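Local atomic coordinates of ebony (Drosophila melanogaster, PDB entry 6DYM), a protein that is a nonribosomal peptide synthetase whose C-terminal, atypical condensation domain, the part here, probably forms the peptide bond between an amino acid and an amine. Residues A[34-37]-A[38-41]. Numbering follows the deposited sequence.
Sequences WLKP and GVLR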
ATOM      1  N   TRP A  34      13.481  -7.539  -7.795  1.00 36.62           N
ATOM      2  CA  TRP A  34      13.732  -8.749  -8.562  1.00 34.69           C
ATOM      3  C   TRP A  34      13.329  -8.615 -10.023  1.00 36.99           C
ATOM      4  O   TRP A  34      13.656  -9.498 -10.824  1.00 33.93           O
ATOM      5  CB  TRP A  34      13.005  -9.932  -7.913  1.00 34.81           C
ATOM      6  CG  TRP A  34      13.338 -10.067  -6.456  1.00 33.00           C
ATOM      7  CD1 TRP A  34      12.497  -9.872  -5.400  1.00 32.52           C
ATOM      8  CD2 TRP A  34      14.614 -10.402  -5.897  1.00 34.68           C
ATOM      9  NE1 TRP A  34      13.170 -10.072  -4.215  1.00 31.42           N
ATOM     10  CE2 TRP A  34      14.471 -10.398  -4.493  1.00 37.97           C
ATOM     11  CE3 TRP A  34      15.864 -10.706  -6.447  1.00 35.50           C
ATOM     12  CZ2 TRP A  34      15.531 -10.687  -3.633  1.00 41.05           C
ATOM     13  CZ3 TRP A  34      16.914 -10.993  -5.592  1.00 40.42           C
ATOM     14  CH2 TRP A  34      16.740 -10.983  -4.200  1.00 36.97           C
ATOM     15  N   LEU A  35      12.645  -7.533 -10.386  1.00 32.91           N
ATOM     16  CA  LEU A  35      12.283  -7.258 -11.769  1.00 43.82           C
ATOM     17  C   LEU A  35      13.317  -6.406 -12.490  1.00 50.76           C
ATOM     18  O   LEU A  35      13.125  -6.094 -13.672  1.00 50.59           O
ATOM     19  CB  LEU A  35      10.918  -6.563 -11.834  1.00 35.88           C
ATOM     20  CG  LEU A  35       9.733  -7.297 -11.208  1.00 36.03           C
ATOM     21  CD1 LEU A  35       8.480  -6.429 -11.249  1.00 38.86           C
ATOM     22  CD2 LEU A  35       9.499  -8.615 -11.918  1.00 39.63           C
ATOM     23  N   LYS A  36      14.395  -6.019 -11.812  1.00 48.38           N
ATOM     24  CA  LYS A  36      15.445  -5.246 -12.459  1.00 48.84           C
ATOM     25  C   LYS A  36      16.096  -6.075 -13.566  1.00 53.10           C
ATOM     26  O   LYS A  36      16.258  -7.294 -13.419  1.00 53.85           O
ATOM     27  CB  LYS A  36      16.498  -4.811 -11.437  1.00 49.40           C
ATOM     28  CG  LYS A  36      16.014  -3.758 -10.445  1.00 55.92           C
ATOM     29  CD  LYS A  36      17.143  -3.294  -9.523  1.00 54.40           C
ATOM     30  CE  LYS A  36      16.594  -2.644  -8.259  1.00 48.40           C
ATOM     31  NZ  LYS A  36      15.520  -1.649  -8.557  1.00 56.47           N
ATOM     32  N   PRO A  37      16.466  -5.458 -14.696  1.00 52.32           N
ATOM     33  CA  PRO A  37      16.273  -4.027 -14.938  1.00 45.93           C
ATOM     34  C   PRO A  37      14.942  -3.731 -15.620  1.00 51.76           C
ATOM     35  O   PRO A  37      14.202  -4.653 -15.964  1.00 47.34           O
ATOM     36  CB  PRO A  37      17.447  -3.675 -15.851  1.00 41.33           C
ATOM     37  CG  PRO A  37      17.826  -4.992 -16.531  1.00 47.13           C
ATOM     38  CD  PRO A  37      17.089  -6.122 -15.852  1.00 48.40           C
ATOM     39  N   GLY A  38      14.640  -2.457 -15.809  1.00 52.16           N
ATOM     40  CA  GLY A  38      13.439  -2.050 -16.493  1.00 55.53           C
ATOM     41  C   GLY A  38      12.337  -1.476 -15.624  1.00 56.92           C
ATOM     42  O   GLY A  38      11.193  -1.395 -16.089  1.00 53.46           O
ATOM     43  N   VAL A  39      12.634  -1.088 -14.389  1.00 55.60           N
ATOM     44  CA  VAL A  39      11.679  -0.390 -13.539  1.00 59.33           C
ATOM     45  C   VAL A  39      12.188   1.032 -13.340  1.00 51.74           C
ATOM     46  O   VAL A  39      13.335   1.241 -12.922  1.00 50.98           O
ATOM     47  CB  VAL A  39      11.452  -1.123 -12.204  1.00 61.32           C
ATOM     48  CG1 VAL A  39      12.763  -1.314 -11.429  1.00 61.40           C
ATOM     49  CG2 VAL A  39      10.414  -0.385 -11.366  1.00 50.23           C
ATOM     50  N   LEU A  40      11.346   2.007 -13.678  1.00 53.17           N
ATOM     51  CA  LEU A  40      11.695   3.418 -13.618  1.00 48.09           C
ATOM     52  C   LEU A  40      10.803   4.132 -12.612  1.00 46.87           C
ATOM     53  O   LEU A  40       9.701   3.677 -12.295  1.00 44.65           O
ATOM     54  CB  LEU A  40      11.561   4.084 -14.996  1.00 46.10           C
ATOM     55  CG  LEU A  40      11.969   3.249 -16.213  1.00 45.03           C
ATOM     56  CD1 LEU A  40      11.638   3.983 -17.502  1.00 45.03           C
ATOM     57  CD2 LEU A  40      13.446   2.896 -16.153  1.00 41.69           C
ATOM     58  N   ARG A  41      11.299   5.271 -12.114  1.00 50.19           N
ATOM     59  CA  ARG A  41      10.514   6.074 -11.179  1.00 41.89           C
ATOM     60  C   ARG A  41       9.183   6.484 -11.787  1.00 49.07           C
ATOM     61  O   ARG A  41       8.159   6.514 -11.093  1.00 48.56           O
ATOM     62  CB  ARG A  41      11.295   7.317 -10.762  1.00 52.89           C
ATOM     63  CG  ARG A  41      12.656   7.049 -10.160  1.00 53.27           C
ATOM     64  CD  ARG A  41      13.441   8.344 -10.070  1.00 54.44           C
ATOM     65  NE  ARG A  41      14.876   8.117  -9.955  1.00 62.64           N
ATOM     66  CZ  ARG A  41      15.530   8.105  -8.800  1.00 69.90           C
ATOM     67  NH1 ARG A  41      14.872   8.302  -7.664  1.00 64.73           N
ATOM     68  NH2 ARG A  41      16.840   7.893  -8.777  1.00 69.74           N
TER
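The flat cis peptide between Lys36 and Pro37 leads into a bend at Gly38 that brings Lys36 against Val39. This peptide runs on into the Pro37 ring. The ring's CB lies beside Gly38, with Pro37 CB 3.1 Å from Gly38 N, a closeness set by the bonded chain. The cis link puts Lys36 CA and Pro37 CA on the same side of the bond, 2.9 Å apart, and the backbone bends sharply there. Gly38 continues the bend with a positive phi of 106°, a conformation that glycine adopts readily.

The lysine chain passes at a slant by the valine methyl. Val39 CG1 does the touching: it lies 4.0 Å from Lys36 NZ and 4.2 Å from Lys36 CG. The lysine chain is extended up to CE and then bends at chi4 (-47°), which returns the amine towards the methyl. The Val39 chi1 of 57° makes CG1 the methyl turned to Lys36.

This meeting is van der Waals only, and no hydrogen bond joins 34-37 to 38-41. The polar end of Lys36 is held by Asn27 OD1 instead. Lys92 NZ hydrogen-bonds to both Leu35 O and Pro37 O, tying the carbonyls before and after the cis peptide to one amine. Leu40 N bonds to Asp43 OD2, in the first turn of the next helix.

The arrangement is a cis-proline bend followed by a positive-phi glycine. It lies at the surface, in the loop joining helix 14-25 to helix 41-58 of a domain whose mixed seven-stranded sheet is consistent with a GNAT-like acyltransferase fold.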